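Local coordinates for protein interleukin-1beta (Gallus gallus, PDB 2WRY) that probably acts as a secreted inflammatory cytokine that signals by binding the interleukin-1 receptor, this chain being the C-terminal cytokine part of a longer protein, at residues M78-E92 with V103-S115. Numbering follows the deposited sequence.
Sequences MSCVMSGTEPTLQLE and VELTRFIFYRLDS
Cys80 N donates to Arg107 O (3.0 Å), joining the first strand of the 78-83/86-92 hairpin to residues 103-108, helically turned but without regular helix bonding, and one water donates to both Met78 O and Phe108 O. Beside this bond Ser79 CA makes a CA-H...O contact with the same Arg107 carbonyl. Arg107 runs alongside Val81, pointing the same way, and meets Glu92 at about a right angle: CG sits between the backbone N and carbonyl carbon (chi1 73°), and the chain runs extended to NE, its CD passing 3.8 Å from Val81 CG1. The grip is side-on, with Arg107 NE to Glu92 OE1 at 2.7 Å and Arg107 NH2 to Glu92 OE2 at 3.0 Å, the guanidinium and carboxylate planes only 14° apart; NH1 donates to Glu104 O. Glu92 OE1 also accepts from Ser79 OG on its anti side and from Gln90 NE2 above the carboxylate plane. In this beta-trefoil of the IL-1 family, the contact ties a beta hairpin to the connection that leads into strand 110-115. Trimming Glu92 to an alanine would probably cost the Arg107 guanidinium its carboxylate mate and Ser79 OG and Gln90 NE2 their shared acceptor. Phe108 lays CE2 over the centre of that guanidinium, while its CD1 edge meets Met78 O. Deeper in, the Phe110 ring takes Cys80 SG obliquely (3.4 Å to CE2) and Leu89 CD1 at CZ (4.0 Å), with Ile133 packing against Phe110.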
ATOM      1  N   MET A  78       6.198   0.478  -2.162  1.00 12.43           N
ATOM      2  CA  MET A  78       5.788   1.299  -1.007  1.00 12.99           C
ATOM      3  C   MET A  78       6.608   0.908   0.205  1.00 12.51           C
ATOM      4  O   MET A  78       6.926  -0.268   0.395  1.00 13.24           O
ATOM      5  CB  MET A  78       4.312   1.061  -0.674  1.00 13.81           C
ATOM      6  CG  MET A  78       3.409   1.361  -1.833  1.00 15.20           C
ATOM      7  SD  MET A  78       1.720   1.483  -1.191  1.00 21.07           S
ATOM      8  CE  MET A  78       1.565   3.224  -1.009  1.00 25.23           C
ATOM      9  N   SER A  79       6.893   1.874   1.062  1.00 12.58           N
ATOM     10  CA  SER A  79       7.552   1.546   2.349  1.00 12.64           C
ATOM     11  C   SER A  79       7.077   2.499   3.433  1.00 13.05           C
ATOM     12  O   SER A  79       6.625   3.589   3.135  1.00 13.80           O
ATOM     13  CB  SER A  79       9.083   1.625   2.214  1.00 14.47           C
ATOM     14  OG  SER A  79       9.466   2.961   1.990  1.00 16.28           O
ATOM     15  N   CYS A  80       7.189   2.085   4.696  1.00 13.15           N
ATOM     16  CA  CYS A  80       6.894   2.987   5.810  1.00 13.38           C
ATOM     17  C   CYS A  80       8.171   3.282   6.544  1.00 13.52           C
ATOM     18  O   CYS A  80       8.898   2.364   6.934  1.00 13.94           O
ATOM     19  CB  CYS A  80       5.924   2.307   6.757  1.00 13.56           C
ATOM     20  SG  CYS A  80       4.383   2.022   5.963  1.00 16.74           S
ATOM     21  N   VAL A  81       8.429   4.565   6.757  1.00 13.07           N
ATOM     22  CA  VAL A  81       9.671   4.979   7.413  1.00 14.47           C
ATOM     23  C   VAL A  81       9.407   6.175   8.293  1.00 13.72           C
ATOM     24  O   VAL A  81       8.409   6.895   8.099  1.00 15.02           O
ATOM     25  CB  VAL A  81      10.778   5.343   6.389  1.00 15.34           C
ATOM     26  CG1 VAL A  81      11.147   4.146   5.498  1.00 17.50           C
ATOM     27  CG2 VAL A  81      10.411   6.564   5.562  1.00 17.76           C
ATOM     28  N   MET A  82      10.312   6.405   9.256  1.00 14.81           N
ATOM     29  CA  MET A  82      10.218   7.618  10.051  1.00 15.28           C
ATOM     30  C   MET A  82      10.767   8.789   9.243  1.00 16.13           C
ATOM     31  O   MET A  82      11.866   8.701   8.653  1.00 16.90           O
ATOM     32  CB  MET A  82      11.058   7.489  11.322  1.00 14.33           C
ATOM     33  CG  MET A  82      10.745   8.575  12.308  1.00 15.93           C
ATOM     34  SD  MET A  82       9.165   8.303  13.092  1.00 19.77           S
ATOM     35  CE  MET A  82       9.527   7.029  14.310  1.00 19.35           C
ATOM     36  N   SER A  83      10.018   9.876   9.245  1.00 16.25           N
ATOM     37  CA  SER A  83      10.463  11.143   8.675  1.00 17.86           C
ATOM     38  C   SER A  83      10.235  12.222   9.720  1.00 17.70           C
ATOM     39  O   SER A  83       9.100  12.513  10.124  1.00 18.06           O
ATOM     40  CB  SER A  83       9.698  11.478   7.386  1.00 19.35           C
ATOM     41  OG  SER A  83      10.195  12.698   6.823  1.00 23.73           O
ATOM     42  N   GLY A  84      11.340  12.806  10.158  1.00 18.08           N
ATOM     43  CA  GLY A  84      11.336  13.628  11.314  1.00 18.93           C
ATOM     44  C   GLY A  84      11.089  12.658  12.449  1.00 19.03           C
ATOM     45  O   GLY A  84      11.899  11.714  12.717  1.00 20.98           O
ATOM     46  N   THR A  85       9.974  12.921  13.108  1.00 17.68           N
ATOM     47  CA  THR A  85       9.461  12.106  14.206  1.00 17.79           C
ATOM     48  C   THR A  85       8.094  11.499  13.863  1.00 17.65           C
ATOM     49  O   THR A  85       7.353  11.099  14.760  1.00 17.31           O
ATOM     50  CB  THR A  85       9.300  12.943  15.504  1.00 18.19           C
ATOM     51  OG1 THR A  85       8.351  13.998  15.257  1.00 19.39           O
ATOM     52  CG2 THR A  85      10.681  13.513  15.990  1.00 20.26           C
ATOM     53  N   GLU A  86       7.764  11.404  12.576  1.00 16.11           N
ATOM     54  CA  GLU A  86       6.433  10.901  12.192  1.00 17.28           C
ATOM     55  C   GLU A  86       6.535   9.737  11.206  1.00 15.61           C
ATOM     56  O   GLU A  86       7.288   9.814  10.228  1.00 14.92           O
ATOM     57  CB  GLU A  86       5.638  12.030  11.558  1.00 18.62           C
ATOM     58  CG  GLU A  86       5.105  13.036  12.578  1.00 25.16           C
ATOM     59  CD  GLU A  86       4.428  14.229  11.921  1.00 33.57           C
ATOM     60  OE1 GLU A  86       4.777  14.552  10.759  1.00 36.57           O
ATOM     61  OE2 GLU A  86       3.543  14.840  12.566  1.00 35.42           O
ATOM     62  N   PRO A  87       5.775   8.650  11.451  1.00 15.25           N
ATOM     63  CA  PRO A  87       5.700   7.557  10.477  1.00 15.26           C
ATOM     64  C   PRO A  87       5.127   8.092   9.171  1.00 15.53           C
ATOM     65  O   PRO A  87       4.154   8.891   9.184  1.00 15.97           O
ATOM     66  CB  PRO A  87       4.708   6.578  11.135  1.00 15.15           C
ATOM     67  CG  PRO A  87       4.863   6.879  12.630  1.00 16.24           C
ATOM     68  CD  PRO A  87       4.962   8.360  12.649  1.00 15.90           C
ATOM     69  N   THR A  88       5.743   7.675   8.062  1.00 14.41           N
ATOM     70  CA  THR A  88       5.443   8.233   6.750  1.00 15.41           C
ATOM     71  C   THR A  88       5.436   7.120   5.721  1.00 14.60           C
ATOM     72  O   THR A  88       6.265   6.212   5.779  1.00 14.21           O
ATOM     73  CB  THR A  88       6.528   9.281   6.379  1.00 16.85           C
ATOM     74  OG1 THR A  88       6.521  10.311   7.383  1.00 20.67           O
ATOM     75  CG2 THR A  88       6.269   9.902   5.023  1.00 20.11           C
ATOM     76  N   LEU A  89       4.480   7.191   4.794  1.00 13.11           N
ATOM     77  CA  LEU A  89       4.493   6.314   3.634  1.00 13.40           C
ATOM     78  C   LEU A  89       5.369   6.951   2.566  1.00 14.40           C
ATOM     79  O   LEU A  89       5.215   8.147   2.217  1.00 16.29           O
ATOM     80  CB  LEU A  89       3.056   6.185   3.108  1.00 13.19           C
ATOM     81  CG  LEU A  89       2.892   5.214   1.931  1.00 13.67           C
ATOM     82  CD1 LEU A  89       3.153   3.770   2.381  1.00 14.35           C
ATOM     83  CD2 LEU A  89       1.464   5.351   1.394  1.00 14.55           C
ATOM     84  N   GLN A  90       6.286   6.144   2.047  1.00 14.81           N
ATOM     85  CA  GLN A  90       7.082   6.610   0.908  1.00 16.81           C
ATOM     86  C   GLN A  90       7.126   5.589  -0.200  1.00 16.26           C
ATOM     87  O   GLN A  90       6.701   4.446  -0.045  1.00 15.72           O
ATOM     88  CB  GLN A  90       8.473   7.039   1.342  1.00 19.38           C
ATOM     89  CG  GLN A  90       9.349   5.995   1.880  1.00 23.17           C
ATOM     90  CD  GLN A  90      10.783   6.508   2.082  1.00 28.74           C
ATOM     91  OE1 GLN A  90      11.015   7.712   2.307  1.00 29.79           O
ATOM     92  NE2 GLN A  90      11.738   5.600   2.007  1.00 30.60           N
ATOM     93  N   LEU A  91       7.586   6.045  -1.354  1.00 16.27           N
ATOM     94  CA  LEU A  91       7.771   5.164  -2.485  1.00 16.60           C
ATOM     95  C   LEU A  91       9.264   5.157  -2.755  1.00 16.72           C
ATOM     96  O   LEU A  91       9.902   6.216  -2.827  1.00 18.56           O
ATOM     97  CB  LEU A  91       7.055   5.705  -3.711  1.00 18.03           C
ATOM     98  CG  LEU A  91       5.562   5.994  -3.568  1.00 18.20           C
ATOM     99  CD1 LEU A  91       5.031   6.644  -4.847  1.00 20.80           C
ATOM    100  CD2 LEU A  91       4.791   4.702  -3.259  1.00 20.41           C
ATOM    101  N   GLU A  92       9.809   3.965  -2.890  1.00 15.82           N
ATOM    102  CA  GLU A  92      11.243   3.805  -3.096  1.00 15.94           C
ATOM    103  C   GLU A  92      11.519   3.027  -4.356  1.00 16.49           C
ATOM    104  O   GLU A  92      10.817   2.068  -4.660  1.00 15.04           O
ATOM    105  CB  GLU A  92      11.870   3.025  -1.918  1.00 16.78           C
ATOM    106  CG  GLU A  92      11.765   3.690  -0.573  1.00 19.72           C
ATOM    107  CD  GLU A  92      12.600   2.989   0.487  1.00 23.49           C
ATOM    108  OE1 GLU A  92      12.184   2.991   1.667  1.00 24.27           O
ATOM    109  OE2 GLU A  92      13.699   2.475   0.156  1.00 24.61           O
ATOM    110  N   VAL A 103      15.249  -5.562  10.227  1.00 19.97           N
ATOM    111  CA  VAL A 103      14.282  -4.534  10.619  1.00 20.04           C
ATOM    112  C   VAL A 103      14.183  -3.490   9.509  1.00 20.09           C
ATOM    113  O   VAL A 103      13.093  -3.033   9.162  1.00 19.12           O
ATOM    114  CB  VAL A 103      14.641  -3.894  12.009  1.00 20.72           C
ATOM    115  CG1 VAL A 103      13.699  -2.748  12.353  1.00 22.51           C
ATOM    116  CG2 VAL A 103      14.587  -4.951  13.096  1.00 21.09           C
ATOM    117  N   GLU A 104      15.330  -3.155   8.926  1.00 20.55           N
ATOM    118  CA  GLU A 104      15.406  -2.167   7.835  1.00 20.96           C
ATOM    119  C   GLU A 104      14.514  -2.557   6.661  1.00 19.30           C
ATOM    120  O   GLU A 104      13.740  -1.740   6.189  1.00 18.55           O
ATOM    121  CB  GLU A 104      16.845  -1.992   7.340  1.00 23.62           C
ATOM    122  CG  GLU A 104      17.068  -0.700   6.588  1.00 29.85           C
ATOM    123  CD  GLU A 104      18.104  -0.817   5.463  1.00 36.30           C
ATOM    124  OE1 GLU A 104      18.678  -1.922   5.254  1.00 39.98           O
ATOM    125  OE2 GLU A 104      18.349   0.218   4.783  1.00 41.15           O
ATOM    126  N   LEU A 105      14.644  -3.802   6.197  1.00 17.33           N
ATOM    127  CA  LEU A 105      13.875  -4.261   5.017  1.00 16.57           C
ATOM    128  C   LEU A 105      12.407  -4.482   5.347  1.00 16.07           C
ATOM    129  O   LEU A 105      11.573  -4.502   4.452  1.00 14.91           O
ATOM    130  CB  LEU A 105      14.469  -5.545   4.452  1.00 16.52           C
ATOM    131  CG  LEU A 105      15.781  -5.332   3.701  1.00 16.85           C
ATOM    132  CD1 LEU A 105      16.406  -6.699   3.473  1.00 18.37           C
ATOM    133  CD2 LEU A 105      15.508  -4.589   2.394  1.00 17.85           C
ATOM    134  N   THR A 106      12.092  -4.655   6.627  1.00 15.44           N
ATOM    135  CA  THR A 106      10.683  -4.814   7.024  1.00 15.35           C
ATOM    136  C   THR A 106       9.829  -3.583   6.665  1.00 14.46           C
ATOM    137  O   THR A 106       8.591  -3.698   6.583  1.00 14.62           O
ATOM    138  CB  THR A 106      10.562  -5.228   8.502  1.00 16.58           C
ATOM    139  OG1 THR A 106      11.200  -6.506   8.663  1.00 19.00           O
ATOM    140  CG2 THR A 106       9.105  -5.353   8.922  1.00 18.13           C
ATOM    141  N   ARG A 107      10.469  -2.442   6.373  1.00 13.54           N
ATOM    142  CA  ARG A 107       9.757  -1.236   5.900  1.00 13.48           C
ATOM    143  C   ARG A 107       8.874  -1.510   4.681  1.00 12.78           C
ATOM    144  O   ARG A 107       7.865  -0.808   4.469  1.00 13.13           O
ATOM    145  CB  ARG A 107      10.743  -0.083   5.589  1.00 13.85           C
ATOM    146  CG  ARG A 107      11.584  -0.263   4.322  1.00 15.12           C
ATOM    147  CD  ARG A 107      12.594   0.850   4.250  1.00 16.37           C
ATOM    148  NE  ARG A 107      13.367   0.903   3.009  1.00 17.34           N
ATOM    149  CZ  ARG A 107      14.515   0.259   2.824  1.00 16.49           C
ATOM    150  NH1 ARG A 107      14.979  -0.565   3.762  1.00 17.84           N
ATOM    151  NH2 ARG A 107      15.173   0.384   1.677  1.00 17.91           N
ATOM    152  N   PHE A 108       9.248  -2.522   3.890  1.00 12.90           N
ATOM    153  CA  PHE A 108       8.503  -2.846   2.673  1.00 12.06           C
ATOM    154  C   PHE A 108       7.330  -3.774   2.894  1.00 12.24           C
ATOM    155  O   PHE A 108       6.559  -3.982   1.967  1.00 12.93           O
ATOM    156  CB  PHE A 108       9.420  -3.540   1.669  1.00 11.96           C
ATOM    157  CG  PHE A 108      10.462  -2.624   1.101  1.00 12.15           C
ATOM    158  CD1 PHE A 108      10.101  -1.592   0.232  1.00 14.35           C
ATOM    159  CD2 PHE A 108      11.805  -2.803   1.430  1.00 14.19           C
ATOM    160  CE1 PHE A 108      11.064  -0.743  -0.326  1.00 15.50           C
ATOM    161  CE2 PHE A 108      12.787  -1.939   0.890  1.00 14.95           C
ATOM    162  CZ  PHE A 108      12.418  -0.923   0.019  1.00 15.14           C
ATOM    163  N   ILE A 109       7.202  -4.344   4.095  1.00 12.00           N
ATOM    164  CA  ILE A 109       6.184  -5.363   4.345  1.00 12.57           C
ATOM    165  C   ILE A 109       4.930  -4.773   4.993  1.00 12.48           C
ATOM    166  O   ILE A 109       5.008  -3.991   5.942  1.00 12.80           O
ATOM    167  CB  ILE A 109       6.745  -6.548   5.208  1.00 13.44           C
ATOM    168  CG1 ILE A 109       7.862  -7.285   4.464  1.00 15.01           C
ATOM    169  CG2 ILE A 109       5.636  -7.543   5.610  1.00 13.81           C
ATOM    170  CD1 ILE A 109       7.410  -7.917   3.145  1.00 18.57           C
ATOM    171  N   PHE A 110       3.785  -5.158   4.442  1.00 11.17           N
ATOM    172  CA  PHE A 110       2.455  -4.838   4.984  1.00 11.51           C
ATOM    173  C   PHE A 110       1.719  -6.131   5.193  1.00 12.47           C
ATOM    174  O   PHE A 110       1.948  -7.097   4.473  1.00 14.19           O
ATOM    175  CB  PHE A 110       1.656  -3.964   4.004  1.00 12.34           C
ATOM    176  CG  PHE A 110       2.308  -2.627   3.729  1.00 10.53           C
ATOM    177  CD1 PHE A 110       3.371  -2.519   2.822  1.00 11.61           C
ATOM    178  CD2 PHE A 110       1.873  -1.473   4.388  1.00 11.60           C
ATOM    179  CE1 PHE A 110       3.981  -1.263   2.566  1.00 12.34           C
ATOM    180  CE2 PHE A 110       2.478  -0.213   4.160  1.00 13.48           C
ATOM    181  CZ  PHE A 110       3.555  -0.117   3.245  1.00 13.72           C
ATOM    182  N   TYR A 111       0.830  -6.172   6.188  1.00 11.78           N
ATOM    183  CA  TYR A 111      -0.109  -7.286   6.269  1.00 13.07           C
ATOM    184  C   TYR A 111      -1.383  -6.947   5.539  1.00 13.28           C
ATOM    185  O   TYR A 111      -2.036  -5.926   5.803  1.00 13.42           O
ATOM    186  CB  TYR A 111      -0.382  -7.641   7.721  1.00 13.74           C
ATOM    187  CG  TYR A 111       0.863  -8.185   8.390  1.00 16.10           C
ATOM    188  CD1 TYR A 111       1.312  -9.480   8.104  1.00 18.55           C
ATOM    189  CD2 TYR A 111       1.595  -7.419   9.287  1.00 19.47           C
ATOM    190  CE1 TYR A 111       2.438 -10.010   8.713  1.00 19.98           C
ATOM    191  CE2 TYR A 111       2.765  -7.950   9.898  1.00 20.16           C
ATOM    192  CZ  TYR A 111       3.158  -9.248   9.595  1.00 19.68           C
ATOM    193  OH  TYR A 111       4.296  -9.821  10.166  1.00 24.91           O
ATOM    194  N   ARG A 112      -1.674  -7.776   4.546  1.00 13.62           N
ATOM    195  CA  ARG A 112      -2.897  -7.652   3.784  1.00 13.73           C
ATOM    196  C   ARG A 112      -4.002  -8.280   4.624  1.00 14.05           C
ATOM    197  O   ARG A 112      -3.944  -9.480   4.933  1.00 15.30           O
ATOM    198  CB  ARG A 112      -2.770  -8.424   2.479  1.00 14.19           C
ATOM    199  CG  ARG A 112      -4.062  -8.394   1.703  1.00 15.55           C
ATOM    200  CD  ARG A 112      -3.939  -8.973   0.296  1.00 17.16           C
ATOM    201  NE  ARG A 112      -5.276  -9.177  -0.276  1.00 19.44           N
ATOM    202  CZ  ARG A 112      -5.511  -9.422  -1.565  1.00 24.81           C
ATOM    203  NH1 ARG A 112      -4.501  -9.479  -2.440  1.00 25.69           N
ATOM    204  NH2 ARG A 112      -6.762  -9.599  -1.990  1.00 27.74           N
ATOM    205  N   LEU A 113      -4.986  -7.469   5.004  1.00 14.87           N
ATOM    206  CA  LEU A 113      -6.051  -7.942   5.896  1.00 15.59           C
ATOM    207  C   LEU A 113      -7.343  -7.966   5.106  1.00 16.47           C
ATOM    208  O   LEU A 113      -7.960  -6.927   4.881  1.00 16.17           O
ATOM    209  CB  LEU A 113      -6.154  -7.023   7.124  1.00 15.58           C
ATOM    210  CG  LEU A 113      -4.839  -6.792   7.882  1.00 17.31           C
ATOM    211  CD1 LEU A 113      -5.027  -5.685   8.893  1.00 19.08           C
ATOM    212  CD2 LEU A 113      -4.442  -8.058   8.577  1.00 20.02           C
ATOM    213  N   ASP A 114      -7.735  -9.154   4.660  1.00 18.50           N
ATOM    214  CA  ASP A 114      -8.949  -9.280   3.875  1.00 20.28           C
ATOM    215  C   ASP A 114     -10.169  -9.574   4.741  1.00 21.57           C
ATOM    216  O   ASP A 114     -10.079 -10.314   5.741  1.00 22.95           O
ATOM    217  CB  ASP A 114      -8.817 -10.415   2.876  1.00 19.80           C
ATOM    218  CG  ASP A 114      -7.880 -10.085   1.716  1.00 22.95           C
ATOM    219  OD1 ASP A 114      -7.612  -8.887   1.427  1.00 23.01           O
ATOM    220  OD2 ASP A 114      -7.437 -11.060   1.065  1.00 27.98           O
ATOM    221  N   SER A 115     -11.293  -8.997   4.339  1.00 22.43           N
ATOM    222  CA  SER A 115     -12.590  -9.279   4.936  1.00 24.66           C
ATOM    223  C   SER A 115     -13.304 -10.040   3.832  1.00 26.86           C
ATOM    224  O   SER A 115     -13.934  -9.426   2.954  1.00 26.85           O
ATOM    225  CB  SER A 115     -13.295  -7.979   5.299  1.00 24.94           C
ATOM    226  OG  SER A 115     -12.624  -7.352   6.401  1.00 26.87           O
TER
HETATM  227  O   HOH W   1       6.203  -2.720  -0.337  1.00 14.17           O